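Local coordinates for esterase (Staphylococcus aureus subsp. aureus USA300_TCH1516, PDB 3D7R), which is a putative esterase of the alpha/beta-hydrolase fold, thought to cleave ester bonds, at residues Asn32-His37 with Ile301-Gln306; Tyr54-Glu59 with Asn107-Ser112; Ala149-Tyr154 with Leu179-Ser184; Leu198-Leu203 with Gly265-His270. One frame throughout, in Å; residues are numbered along the deposited sequence.

Contact 1: residues Asn32-His37 with Ile301-Gln306. With DMS (dimethyl sulfoxide), chain G.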
loop_
_atom_site.group_PDB
_atom_site.type_symbol
_atom_site.label_atom_id
_atom_site.label_comp_id
_atom_site.label_asym_id
_atom_site.label_seq_id
_atom_site.Cartn_x
_atom_site.Cartn_y
_atom_site.Cartn_z
ATOM N N ASN A 32 -4.017 19.602 4.378
ATOM C CA ASN A 32 -3.233 20.746 4.828
ATOM C C ASN A 32 -2.992 20.788 6.329
ATOM O O ASN A 32 -1.904 21.190 6.767
ATOM C CB ASN A 32 -3.844 22.041 4.319
ATOM C CG ASN A 32 -3.622 22.219 2.828
ATOM O OD1 ASN A 32 -2.599 21.785 2.284
ATOM N ND2 ASN A 32 -4.572 22.858 2.156
ATOM N N LYS A 33 -3.979 20.334 7.101
ATOM C CA LYS A 33 -3.866 20.292 8.570
ATOM C C LYS A 33 -2.721 19.384 9.029
ATOM O O LYS A 33 -2.000 19.716 9.984
ATOM C CB LYS A 33 -5.180 19.837 9.212
ATOM C CG LYS A 33 -5.192 19.989 10.744
ATOM C CD LYS A 33 -6.487 19.485 11.405
ATOM C CE LYS A 33 -7.741 20.107 10.794
ATOM N NZ LYS A 33 -7.684 21.593 10.679
ATOM N N TYR A 34 -2.552 18.254 8.337
ATOM C CA TYR A 34 -1.533 17.271 8.697
ATOM C C TYR A 34 -0.384 17.159 7.693
ATOM O O TYR A 34 0.354 16.168 7.704
ATOM C CB TYR A 34 -2.192 15.915 8.944
ATOM C CG TYR A 34 -3.206 15.986 10.053
ATOM C CD1 TYR A 34 -2.796 16.121 11.385
ATOM C CD2 TYR A 34 -4.579 15.953 9.776
ATOM C CE1 TYR A 34 -3.724 16.212 12.420
ATOM C CE2 TYR A 34 -5.527 16.037 10.813
ATOM C CZ TYR A 34 -5.086 16.167 12.126
ATOM O OH TYR A 34 -5.995 16.247 13.153
ATOM N N LEU A 35 -0.209 18.207 6.883
ATOM C CA LEU A 35 0.778 18.240 5.797
ATOM C C LEU A 35 2.198 17.965 6.258
ATOM O O LEU A 35 2.671 18.562 7.228
ATOM C CB LEU A 35 0.748 19.604 5.097
ATOM C CG LEU A 35 1.589 19.784 3.833
ATOM C CD1 LEU A 35 1.075 18.846 2.721
ATOM C CD2 LEU A 35 1.531 21.236 3.387
ATOM N N LEU A 36 2.880 17.067 5.548
ATOM C CA LEU A 36 4.321 16.947 5.680
ATOM C C LEU A 36 4.959 17.294 4.331
ATOM O O LEU A 36 4.769 16.571 3.339
ATOM C CB LEU A 36 4.709 15.539 6.137
ATOM C CG LEU A 36 4.545 15.106 7.606
ATOM C CD1 LEU A 36 4.968 13.634 7.743
ATOM C CD2 LEU A 36 5.342 15.977 8.609
ATOM N N HIS A 37 5.678 18.415 4.286
ATOM C CA HIS A 37 6.336 18.872 3.061
ATOM C C HIS A 37 7.310 17.827 2.523
ATOM O O HIS A 37 7.420 17.652 1.307
ATOM C CB HIS A 37 7.097 20.197 3.281
ATOM C CG HIS A 37 6.220 21.412 3.286
ATOM N ND1 HIS A 37 6.111 22.248 4.380
ATOM C CD2 HIS A 37 5.423 21.947 2.326
ATOM C CE1 HIS A 37 5.277 23.236 4.099
ATOM N NE2 HIS A 37 4.850 23.080 2.857
ATOM N N ILE A 301 -5.057 7.176 6.970
ATOM C CA ILE A 301 -3.864 7.601 7.731
ATOM C C ILE A 301 -4.144 8.825 8.587
ATOM O O ILE A 301 -3.405 9.120 9.547
ATOM C CB ILE A 301 -2.636 7.872 6.818
ATOM C CG1 ILE A 301 -2.890 9.086 5.903
ATOM C CG2 ILE A 301 -2.285 6.615 6.019
ATOM C CD1 ILE A 301 -1.618 9.722 5.306
ATOM N N TYR A 302 -5.206 9.551 8.238
ATOM C CA TYR A 302 -5.598 10.735 8.985
ATOM C C TYR A 302 -6.437 10.407 10.227
ATOM O O TYR A 302 -7.282 9.496 10.196
ATOM C CB TYR A 302 -6.334 11.735 8.072
ATOM C CG TYR A 302 -5.463 12.238 6.925
ATOM C CD1 TYR A 302 -4.484 13.203 7.143
ATOM C CD2 TYR A 302 -5.603 11.716 5.625
ATOM C CE1 TYR A 302 -3.669 13.676 6.091
ATOM C CE2 TYR A 302 -4.785 12.174 4.565
ATOM C CZ TYR A 302 -3.822 13.154 4.805
ATOM O OH TYR A 302 -3.019 13.610 3.764
ATOM N N PRO A 303 -6.217 11.153 11.326
ATOM C CA PRO A 303 -6.975 10.957 12.568
ATOM C C PRO A 303 -8.386 11.574 12.512
ATOM O O PRO A 303 -8.682 12.564 13.187
ATOM C CB PRO A 303 -6.082 11.628 13.626
ATOM C CG PRO A 303 -5.421 12.738 12.883
ATOM C CD PRO A 303 -5.206 12.225 11.464
ATOM N N ILE A 304 -9.243 10.973 11.687
ATOM C CA ILE A 304 -10.599 11.449 11.442
ATOM C C ILE A 304 -11.586 10.283 11.585
ATOM O O ILE A 304 -11.209 9.122 11.470
ATOM C CB ILE A 304 -10.735 12.101 10.037
ATOM C CG1 ILE A 304 -10.267 11.117 8.944
ATOM C CG2 ILE A 304 -9.928 13.431 9.997
ATOM C CD1 ILE A 304 -10.571 11.531 7.522
ATOM N N ARG A 305 -12.854 10.591 11.824
ATOM C CA ARG A 305 -13.815 9.530 12.118
ATOM C C ARG A 305 -13.935 8.501 11.005
ATOM O O ARG A 305 -14.094 7.328 11.298
ATOM C CB ARG A 305 -15.183 10.082 12.538
ATOM C CG ARG A 305 -15.078 10.934 13.802
ATOM C CD ARG A 305 -16.276 10.799 14.741
ATOM N NE ARG A 305 -16.342 11.897 15.723
ATOM C CZ ARG A 305 -15.456 12.115 16.699
ATOM N NH1 ARG A 305 -15.637 13.132 17.545
ATOM N NH2 ARG A 305 -14.395 11.319 16.845
ATOM N N GLN A 306 -13.840 8.936 9.751
ATOM C CA GLN A 306 -13.974 8.024 8.571
ATOM C C GLN A 306 -12.887 6.940 8.550
ATOM O O GLN A 306 -13.106 5.815 8.094
ATOM C CB GLN A 306 -13.947 8.820 7.265
ATOM C CG GLN A 306 -15.147 9.796 7.069
ATOM C CD GLN A 306 -14.950 11.167 7.725
ATOM O OE1 GLN A 306 -14.002 11.389 8.486
ATOM N NE2 GLN A 306 -15.861 12.090 7.435
HETATM S S DMS G . 1.728 14.477 2.783
HETATM O O DMS G . 1.067 15.534 4.050
HETATM C C1 DMS G . 0.361 13.632 1.933
HETATM C C2 DMS G . 2.329 15.521 1.433
#
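Tyr34, just past the end of the short helix 30-33, lays its ring against Pro303, the centre of an inverse gamma turn in the lead-in to helix 305-318. The main interaction is a CH-pi contact over the ring face: Pro303 CG lies 4.0 Å from the Tyr34 ring centroid, 29° off its normal, displaced toward the hydroxyl end and 3.5 Å from Tyr34 CZ. Tyr34 CG lies anti to the carbonyl carbon (chi1 -60°), which turns the ring toward Pro303. On the opposite face rests CG of Lys33. A second, purely apolar contact joins the two tyrosines, which run alongside one another, pointing opposite ways; Tyr34 CD2 approaches Tyr302 CD1 at 3.8 Å, while Tyr34 CB lies in plane at the Tyr302 ring edge. Phe114 and Arg117 of helix 113-126 touch Pro303. A dimethyl sulfoxide, probably from the crystallisation liquor, lies beside them; the sulfoxide methyl C1 is 3.8 Å from Tyr302 OH, and the sulfoxide O accepts from Leu36 N at 2.8 Å, N-H...O 163°.

Contact 2: residues Tyr54-Glu59 with Asn107-Ser112. With DMS (dimethyl sulfoxide), chain I.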
loop_
_atom_site.group_PDB
_atom_site.type_symbol
_atom_site.label_atom_id
_atom_site.label_comp_id
_atom_site.label_asym_id
_atom_site.label_seq_id
_atom_site.Cartn_x
_atom_site.Cartn_y
_atom_site.Cartn_z
ATOM N N TYR A 54 17.770 13.093 -5.052
ATOM C CA TYR A 54 18.974 13.344 -4.256
ATOM C C TYR A 54 18.701 13.142 -2.751
ATOM O O TYR A 54 19.415 12.384 -2.073
ATOM C CB TYR A 54 19.511 14.762 -4.502
ATOM C CG TYR A 54 20.694 15.104 -3.610
ATOM C CD1 TYR A 54 21.998 14.826 -4.025
ATOM C CD2 TYR A 54 20.515 15.709 -2.364
ATOM C CE1 TYR A 54 23.097 15.142 -3.228
ATOM C CE2 TYR A 54 21.615 16.027 -1.548
ATOM C CZ TYR A 54 22.900 15.737 -1.998
ATOM O OH TYR A 54 24.009 16.033 -1.223
ATOM N N LYS A 55 17.671 13.817 -2.245
ATOM C CA LYS A 55 17.251 13.681 -0.840
ATOM C C LYS A 55 16.885 12.235 -0.468
ATOM O O LYS A 55 17.315 11.723 0.570
ATOM C CB LYS A 55 16.051 14.604 -0.548
ATOM C CG LYS A 55 15.688 14.675 0.933
ATOM C CD LYS A 55 14.621 15.740 1.220
ATOM C CE LYS A 55 14.456 15.950 2.731
ATOM N NZ LYS A 55 13.924 14.738 3.433
ATOM N N ARG A 56 16.091 11.578 -1.312
ATOM C CA ARG A 56 15.608 10.229 -0.967
ATOM C C ARG A 56 16.748 9.202 -0.969
ATOM O O ARG A 56 16.781 8.299 -0.148
ATOM C CB ARG A 56 14.478 9.770 -1.903
ATOM C CG ARG A 56 13.172 10.602 -1.863
ATOM C CD ARG A 56 12.696 10.919 -0.438
ATOM N NE ARG A 56 12.727 9.734 0.424
ATOM C CZ ARG A 56 12.754 9.785 1.756
ATOM N NH1 ARG A 56 12.706 10.966 2.363
ATOM N NH2 ARG A 56 12.804 8.661 2.481
ATOM N N GLU A 57 17.692 9.338 -1.893
ATOM C CA GLU A 57 18.836 8.421 -1.889
ATOM C C GLU A 57 19.503 8.375 -0.498
ATOM O O GLU A 57 19.798 7.294 0.024
ATOM C CB GLU A 57 19.871 8.808 -2.949
ATOM C CG GLU A 57 20.988 7.768 -3.088
ATOM C CD GLU A 57 21.998 8.120 -4.162
ATOM O OE1 GLU A 57 21.885 9.216 -4.785
ATOM O OE2 GLU A 57 22.914 7.295 -4.384
ATOM N N ILE A 58 19.723 9.562 0.068
ATOM C CA ILE A 58 20.401 9.757 1.357
ATOM C C ILE A 58 19.527 9.298 2.520
ATOM O O ILE A 58 19.989 8.545 3.395
ATOM C CB ILE A 58 20.787 11.260 1.559
ATOM C CG1 ILE A 58 21.895 11.660 0.579
ATOM C CG2 ILE A 58 21.245 11.535 2.992
ATOM C CD1 ILE A 58 22.183 13.199 0.573
ATOM N N GLU A 59 18.262 9.726 2.511
ATOM C CA GLU A 59 17.344 9.400 3.596
ATOM C C GLU A 59 17.025 7.921 3.646
ATOM O O GLU A 59 16.893 7.360 4.727
ATOM C CB GLU A 59 16.045 10.222 3.499
ATOM C CG GLU A 59 16.238 11.738 3.769
ATOM C CD GLU A 59 16.917 12.027 5.102
ATOM O OE1 GLU A 59 16.568 11.384 6.120
ATOM O OE2 GLU A 59 17.802 12.908 5.127
ATOM N N ASN A 107 7.302 4.165 -3.554
ATOM C CA ASN A 107 8.559 3.393 -3.631
ATOM C C ASN A 107 9.789 4.282 -3.494
ATOM O O ASN A 107 10.892 3.890 -3.904
ATOM C CB ASN A 107 8.648 2.522 -4.904
ATOM C CG ASN A 107 7.438 1.590 -5.058
ATOM O OD1 ASN A 107 7.144 0.803 -4.167
ATOM N ND2 ASN A 107 6.725 1.707 -6.177
ATOM N N ALA A 108 9.594 5.455 -2.892
ATOM C CA ALA A 108 10.651 6.453 -2.696
ATOM C C ALA A 108 10.704 6.954 -1.253
ATOM O O ALA A 108 11.786 7.298 -0.741
ATOM C CB ALA A 108 10.438 7.647 -3.644
ATOM N N LEU A 109 9.526 7.044 -0.630
ATOM C CA LEU A 109 9.378 7.463 0.765
ATOM C C LEU A 109 9.326 6.271 1.713
ATOM O O LEU A 109 8.814 5.217 1.369
ATOM C CB LEU A 109 8.079 8.261 0.945
ATOM C CG LEU A 109 7.957 9.563 0.153
ATOM C CD1 LEU A 109 6.560 10.153 0.360
ATOM C CD2 LEU A 109 9.053 10.552 0.581
ATOM N N GLN A 110 9.841 6.463 2.917
ATOM C CA GLN A 110 9.725 5.476 3.975
ATOM C C GLN A 110 8.369 5.675 4.665
ATOM O O GLN A 110 7.615 6.616 4.300
ATOM C CB GLN A 110 10.893 5.631 4.966
ATOM C CG GLN A 110 12.276 5.384 4.370
ATOM C CD GLN A 110 12.555 3.922 3.983
ATOM O OE1 GLN A 110 11.673 3.190 3.530
ATOM N NE2 GLN A 110 13.816 3.517 4.118
ATOM N N PRO A 111 8.013 4.787 5.630
ATOM C CA PRO A 111 6.735 5.002 6.300
ATOM C C PRO A 111 6.612 6.351 7.007
ATOM O O PRO A 111 7.559 6.839 7.629
ATOM C CB PRO A 111 6.667 3.862 7.324
ATOM C CG PRO A 111 7.538 2.797 6.746
ATOM C CD PRO A 111 8.674 3.561 6.115
ATOM N N SER A 112 5.421 6.924 6.887
ATOM C CA SER A 112 5.022 8.133 7.583
ATOM C C SER A 112 4.839 7.815 9.053
ATOM O O SER A 112 4.525 6.684 9.383
ATOM C CB SER A 112 3.672 8.570 7.007
ATOM O OG SER A 112 3.144 9.620 7.760
HETATM S S DMS I . 1.355 12.815 6.503
HETATM O O DMS I . 1.622 11.065 6.312
HETATM C C1 DMS I . -0.434 13.104 6.425
HETATM C C2 DMS I . 1.643 13.292 8.230
HETATM O O HOH W 1 15.422 5.556 6.018
#
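Residues 107-112 belong to a loop that follows strand 98-102 and begins with a His-Gly-Gly sequence like that of the oxyanion-hole loop in hormone-sensitive-lipase relatives; Arg56 of helix 46-61 holds it at Ala108. Arg56 NE donates to Ala108 O at 2.9 Å, approaching from above the carbonyl plane, 38° out of it. Bends at chi2 and chi3 (-46° and -47°) curl the arginine chain back so that NE, rather than its far end, meets this oxygen. Asn60 completes the grip: its ND2 also donates to Ala108 O, and its OD1 accepts from Arg56 NH2, which should limit the rotation of the guanidinium. Leu109 CD2 lies over one face of the guanidinium, toward its rim, 3.6 Å above the plane, and Gln110 CG sits in plane at the edge, 3.8 Å from Arg56 NH2. A water bridges Glu59 O and Gln110 NE2, while Gln110 OE1 accepts from Lys137. Leu109 packs on Phe52 of helix 46-61, Ala108 touches Ile231 of helix 225-236, and Ser112 OG caps helix 113-126 at Phe114 N.

Contact 3: residues Ala149-Tyr154 with Leu179-Ser184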
loop_
_atom_site.group_PDB
_atom_site.type_symbol
_atom_site.label_atom_id
_atom_site.label_comp_id
_atom_site.label_asym_id
_atom_site.label_seq_id
_atom_site.Cartn_x
_atom_site.Cartn_y
_atom_site.Cartn_z
ATOM N N ALA A 149 12.294 -8.714 -2.117
ATOM C CA ALA A 149 12.233 -8.515 -0.672
ATOM C C ALA A 149 10.860 -8.863 -0.097
ATOM O O ALA A 149 10.761 -9.499 0.946
ATOM C CB ALA A 149 12.608 -7.097 -0.324
ATOM N N ILE A 150 9.796 -8.425 -0.762
ATOM C CA ILE A 150 8.443 -8.735 -0.298
ATOM C C ILE A 150 8.194 -10.260 -0.312
ATOM O O ILE A 150 7.650 -10.808 0.644
ATOM C CB ILE A 150 7.389 -7.926 -1.101
ATOM C CG1 ILE A 150 7.597 -6.420 -0.851
ATOM C CG2 ILE A 150 5.934 -8.342 -0.723
ATOM C CD1 ILE A 150 6.700 -5.518 -1.650
ATOM N N GLN A 151 8.638 -10.929 -1.381
ATOM C CA GLN A 151 8.622 -12.396 -1.472
ATOM C C GLN A 151 9.285 -13.059 -0.261
ATOM O O GLN A 151 8.732 -13.998 0.319
ATOM C CB GLN A 151 9.326 -12.865 -2.763
ATOM C CG GLN A 151 9.171 -14.375 -3.050
ATOM C CD GLN A 151 7.719 -14.752 -3.377
ATOM O OE1 GLN A 151 7.105 -14.174 -4.281
ATOM N NE2 GLN A 151 7.170 -15.731 -2.647
ATOM N N ARG A 152 10.474 -12.576 0.112
ATOM C CA ARG A 152 11.214 -13.174 1.211
ATOM C C ARG A 152 10.441 -13.057 2.527
ATOM O O ARG A 152 10.359 -14.037 3.263
ATOM C CB ARG A 152 12.610 -12.553 1.363
ATOM C CG ARG A 152 13.580 -12.950 0.222
ATOM C CD ARG A 152 14.975 -12.302 0.385
ATOM N NE ARG A 152 15.365 -11.544 -0.819
ATOM C CZ ARG A 152 15.626 -10.232 -0.853
ATOM N NH1 ARG A 152 15.586 -9.480 0.251
ATOM N NH2 ARG A 152 15.954 -9.669 -2.009
ATOM N N VAL A 153 9.873 -11.883 2.828
ATOM C CA VAL A 153 9.113 -11.745 4.087
ATOM C C VAL A 153 7.813 -12.546 4.024
ATOM O O VAL A 153 7.432 -13.187 4.997
ATOM C CB VAL A 153 8.891 -10.266 4.555
ATOM C CG1 VAL A 153 8.024 -9.484 3.597
ATOM C CG2 VAL A 153 8.306 -10.212 6.004
ATOM N N TYR A 154 7.155 -12.551 2.867
ATOM C CA TYR A 154 5.949 -13.374 2.701
ATOM C C TYR A 154 6.243 -14.848 2.962
ATOM O O TYR A 154 5.519 -15.510 3.690
ATOM C CB TYR A 154 5.316 -13.177 1.325
ATOM C CG TYR A 154 4.072 -14.035 1.089
ATOM C CD1 TYR A 154 2.843 -13.679 1.641
ATOM C CD2 TYR A 154 4.128 -15.186 0.292
ATOM C CE1 TYR A 154 1.703 -14.450 1.434
ATOM C CE2 TYR A 154 2.972 -15.984 0.071
ATOM C CZ TYR A 154 1.772 -15.607 0.648
ATOM O OH TYR A 154 0.631 -16.367 0.424
ATOM N N LEU A 179 -1.227 -5.775 -4.592
ATOM C CA LEU A 179 -1.953 -6.493 -5.658
ATOM C C LEU A 179 -0.987 -7.162 -6.652
ATOM O O LEU A 179 -1.146 -8.343 -6.984
ATOM C CB LEU A 179 -2.951 -5.573 -6.399
ATOM C CG LEU A 179 -3.648 -6.181 -7.631
ATOM C CD1 LEU A 179 -4.458 -7.434 -7.299
ATOM C CD2 LEU A 179 -4.543 -5.179 -8.340
ATOM N N SER A 180 -0.012 -6.403 -7.150
ATOM C CA SER A 180 0.986 -6.952 -8.070
ATOM C C SER A 180 1.732 -8.166 -7.470
ATOM O O SER A 180 2.001 -9.159 -8.164
ATOM C CB SER A 180 1.966 -5.849 -8.481
ATOM O OG SER A 180 3.044 -6.387 -9.209
ATOM N N PHE A 181 2.054 -8.095 -6.185
ATOM C CA PHE A 181 2.730 -9.207 -5.513
ATOM C C PHE A 181 1.835 -10.460 -5.421
ATOM O O PHE A 181 2.282 -11.571 -5.663
ATOM C CB PHE A 181 3.264 -8.787 -4.131
ATOM C CG PHE A 181 3.786 -9.954 -3.306
ATOM C CD1 PHE A 181 4.955 -10.608 -3.671
ATOM C CD2 PHE A 181 3.082 -10.404 -2.180
ATOM C CE1 PHE A 181 5.419 -11.710 -2.942
ATOM C CE2 PHE A 181 3.553 -11.500 -1.432
ATOM C CZ PHE A 181 4.713 -12.138 -1.812
ATOM N N VAL A 182 0.562 -10.284 -5.080
ATOM C CA VAL A 182 -0.359 -11.434 -5.018
ATOM C C VAL A 182 -0.577 -12.020 -6.427
ATOM O O VAL A 182 -0.702 -13.235 -6.596
ATOM C CB VAL A 182 -1.686 -11.046 -4.310
ATOM C CG1 VAL A 182 -2.727 -12.168 -4.435
ATOM C CG2 VAL A 182 -1.393 -10.685 -2.827
ATOM N N GLN A 183 -0.597 -11.151 -7.432
ATOM C CA GLN A 183 -0.681 -11.577 -8.828
ATOM C C GLN A 183 0.549 -12.397 -9.228
ATOM O O GLN A 183 0.438 -13.396 -9.953
ATOM C CB GLN A 183 -0.848 -10.362 -9.743
ATOM C CG GLN A 183 -2.235 -9.720 -9.699
ATOM C CD GLN A 183 -2.317 -8.374 -10.432
ATOM O OE1 GLN A 183 -1.318 -7.674 -10.574
ATOM N NE2 GLN A 183 -3.517 -8.010 -10.885
ATOM N N SER A 184 1.718 -11.982 -8.744
ATOM C CA SER A 184 2.942 -12.769 -8.907
ATOM C C SER A 184 2.841 -14.165 -8.276
ATOM O O SER A 184 3.192 -15.175 -8.911
ATOM C CB SER A 184 4.139 -12.013 -8.340
ATOM O OG SER A 184 5.317 -12.791 -8.457
HETATM O O HOH W 2 5.730 -14.945 -6.617
#
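Phe181 carries this helix-helix contact: its ring projects from helix 173-187 into the surface of helix 143-161 and is met there by Ile150, Gln151 and Tyr154. The segments cross at -69°, with axes 11.1 Å apart at closest approach, a gap the phenyl ring bridges. With CG anti to the backbone N (chi1 171°), Phe181 reaches across and offers one face to Ile150. There CG2 of the isoleucine stands almost directly over the ring centre, 3.7 Å from the Phe181 centroid, in a CH-pi contact.

The far rim of the ring is packed closely. Phe181 CZ comes within 3.4 Å of Tyr154 CB, and its edge is turned toward the tyrosine face in an offset edge-to-face pair, with centroids 5.3 Å apart and planes at 76°. Tyr154 OH goes on to bond the carbonyl of Pro191. Gln151 crosses the phenylalanine at about a right angle, its OE1 3.3 Å from Phe181 CE1. OE1 accepts a hydrogen bond from a water that also bonds Ser184 OG, while Gln151 NE2 is tied to Asp155 OD1 on the same helix.

Both helices rest on the central sheet. Ile150 and Tyr154 touch strand 98-102, at Ile102 and Leu100; Val182 of helix 173-187 packs on Leu196 of strand 195-199. Helix 173-187 is the helix of the beta-alpha-beta crossover between the neighbouring parallel strands 166-171 and 195-199.

Contact 4: residues Leu198-Leu203 with Gly265-His270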
loop_
_atom_site.group_PDB
_atom_site.type_symbol
_atom_site.label_atom_id
_atom_site.label_comp_id
_atom_site.label_asym_id
_atom_site.label_seq_id
_atom_site.Cartn_x
_atom_site.Cartn_y
_atom_site.Cartn_z
ATOM N N LEU A 198 -6.700 -3.499 -0.127
ATOM C CA LEU A 198 -6.114 -2.402 -0.896
ATOM C C LEU A 198 -6.672 -1.087 -0.397
ATOM O O LEU A 198 -7.892 -0.883 -0.418
ATOM C CB LEU A 198 -6.433 -2.568 -2.389
ATOM C CG LEU A 198 -6.047 -3.887 -3.082
ATOM C CD1 LEU A 198 -6.383 -3.825 -4.590
ATOM C CD2 LEU A 198 -4.562 -4.205 -2.892
ATOM N N ILE A 199 -5.800 -0.197 0.070
ATOM C CA ILE A 199 -6.233 1.127 0.537
ATOM C C ILE A 199 -5.738 2.207 -0.441
ATOM O O ILE A 199 -4.531 2.433 -0.586
ATOM C CB ILE A 199 -5.744 1.441 1.993
ATOM C CG1 ILE A 199 -6.231 0.377 2.987
ATOM C CG2 ILE A 199 -6.169 2.870 2.427
ATOM C CD1 ILE A 199 -5.417 0.307 4.299
ATOM N N SER A 200 -6.670 2.870 -1.121
ATOM C CA SER A 200 -6.308 3.872 -2.127
ATOM C C SER A 200 -5.177 3.389 -3.056
ATOM O O SER A 200 -4.171 4.112 -3.227
ATOM C CB SER A 200 -5.885 5.190 -1.450
ATOM O OG SER A 200 -6.986 5.812 -0.834
ATOM N N PRO A 201 -5.335 2.191 -3.666
ATOM C CA PRO A 201 -4.233 1.656 -4.469
ATOM C C PRO A 201 -4.036 2.518 -5.710
ATOM O O PRO A 201 -5.022 3.002 -6.276
ATOM C CB PRO A 201 -4.733 0.254 -4.890
ATOM C CG PRO A 201 -6.227 0.317 -4.821
ATOM C CD PRO A 201 -6.525 1.306 -3.683
ATOM N N ILE A 202 -2.787 2.718 -6.113
ATOM C CA ILE A 202 -2.501 3.399 -7.375
ATOM C C ILE A 202 -2.406 2.298 -8.442
ATOM O O ILE A 202 -1.319 1.803 -8.761
ATOM C CB ILE A 202 -1.199 4.261 -7.284
ATOM C CG1 ILE A 202 -1.325 5.341 -6.205
ATOM C CG2 ILE A 202 -0.880 4.918 -8.636
ATOM C CD1 ILE A 202 0.046 5.983 -5.850
ATOM N N LEU A 203 -3.566 1.888 -8.951
ATOM C CA LEU A 203 -3.668 0.727 -9.830
ATOM C C LEU A 203 -3.025 0.875 -11.211
ATOM O O LEU A 203 -2.606 -0.117 -11.819
ATOM C CB LEU A 203 -5.134 0.300 -9.951
ATOM C CG LEU A 203 -5.698 -0.150 -8.586
ATOM C CD1 LEU A 203 -7.215 -0.197 -8.580
ATOM C CD2 LEU A 203 -5.111 -1.496 -8.158
ATOM N N GLY A 265 -13.610 9.419 -3.111
ATOM C CA GLY A 265 -14.044 10.023 -4.372
ATOM C C GLY A 265 -13.226 11.254 -4.752
ATOM O O GLY A 265 -13.314 11.728 -5.889
ATOM N N ARG A 266 -12.417 11.759 -3.817
ATOM C CA ARG A 266 -11.572 12.937 -4.091
ATOM C C ARG A 266 -10.104 12.608 -4.392
ATOM O O ARG A 266 -9.209 13.442 -4.178
ATOM C CB ARG A 266 -11.694 13.980 -2.970
ATOM C CG ARG A 266 -13.090 14.581 -2.928
ATOM C CD ARG A 266 -13.273 15.742 -1.949
ATOM N NE ARG A 266 -14.694 16.124 -1.974
ATOM C CZ ARG A 266 -15.306 16.908 -1.089
ATOM N NH1 ARG A 266 -14.639 17.438 -0.066
ATOM N NH2 ARG A 266 -16.601 17.159 -1.226
ATOM N N GLU A 267 -9.850 11.407 -4.895
ATOM C CA GLU A 267 -8.503 11.032 -5.302
ATOM C C GLU A 267 -8.488 10.606 -6.765
ATOM O O GLU A 267 -9.431 9.973 -7.224
ATOM C CB GLU A 267 -7.917 9.936 -4.392
ATOM C CG GLU A 267 -8.745 8.655 -4.261
ATOM C CD GLU A 267 -8.022 7.569 -3.463
ATOM O OE1 GLU A 267 -6.834 7.328 -3.747
ATOM O OE2 GLU A 267 -8.631 6.962 -2.555
HETATM N N MSE A 268 -7.407 10.950 -7.481
HETATM C CA MSE A 268 -7.324 10.763 -8.940
HETATM C C MSE A 268 -7.335 9.296 -9.362
HETATM O O MSE A 268 -7.497 8.988 -10.537
HETATM C CB MSE A 268 -6.035 11.393 -9.475
HETATM C CG MSE A 268 -6.088 12.878 -9.748
HETATM SE SE MSE A 268 -4.228 13.554 -10.005
HETATM C CE MSE A 268 -3.495 12.083 -10.975
ATOM N N THR A 269 -7.128 8.410 -8.396
ATOM C CA THR A 269 -7.139 6.950 -8.605
ATOM C C THR A 269 -8.539 6.404 -8.667
ATOM O O THR A 269 -8.724 5.214 -8.917
ATOM C CB THR A 269 -6.453 6.223 -7.436
ATOM O OG1 THR A 269 -6.979 6.736 -6.207
ATOM C CG2 THR A 269 -4.947 6.463 -7.448
ATOM N N HIS A 270 -9.531 7.254 -8.408
ATOM C CA HIS A 270 -10.890 6.739 -8.251
ATOM C C HIS A 270 -11.459 6.074 -9.526
ATOM O O HIS A 270 -12.025 4.982 -9.424
ATOM C CB HIS A 270 -11.840 7.772 -7.621
ATOM C CG HIS A 270 -13.216 7.239 -7.360
ATOM N ND1 HIS A 270 -14.226 7.292 -8.301
ATOM C CD2 HIS A 270 -13.746 6.622 -6.275
ATOM C CE1 HIS A 270 -15.318 6.739 -7.802
ATOM N NE2 HIS A 270 -15.053 6.328 -6.574
#
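Ser200, the first residue beyond strand 195-199, meets Glu267 from the loop that follows strand 259-264. The Ser200 backbone takes left-handed helical angles where the chain turns off the sheet, and its OG donates to Glu267 OE2 at 2.6 Å. The hydroxyl comes to the syn side of the carboxylate, 18° out of its plane. The same OG is bonded to the backbone N of Asp298, so the serine joins the glutamate to the loop that follows strand 287-292.

Next comes Pro201, whose ring turns from the loop toward Met273 of helix 270-282; its carbonyl oxygen faces the methyl of Thr269, with Pro201 O 3.7 Å from Thr269 CG2. Ile202 lies against that methyl too, CG1 to Thr269 CG2 at 4.0 Å. Thr269 belongs to a type I turn from Glu267 to His270, closed by His270 N to Glu267 O, 3.0 Å apart, which leads into helix 270-282.

With CG flanked by both backbone arms (chi1 56°) and an extended chain beyond, Glu267 takes bonds on OE2 from Ser200 and from Gly264 N, while OE1 pairs with His297 ND1. The carboxylate is thus bonded at both oxygens in a buried site. Its position after this strand and its pairing with a histidine from a later loop are consistent with the acid-histidine pair of alpha/beta-hydrolase triads, Ser200 then probably acting from the second shell to position the acid.

From the N terminus, residues 32-37 open the longest loop, which contact 1 closes near the C-terminal end at 301-306; all the other contacts nest inside it. Contact 2 comes next, bringing helix 46-61 to the loop between strand 98-102 and helix 113-126. Contacts 3 and 4 then follow in series, neither crossing the other: the first joins helices 143-161 and 173-187, the second the loops after strands 195-199 and 259-264. These last two lie on opposite sides of the chain's centre, yet touch through Leu179 CD2 and Leu203 CD2, 3.7 Å apart. Contacts 1 and 2 tie N-terminal elements to the hydrolase core, with their nearest atoms about 4 Å apart.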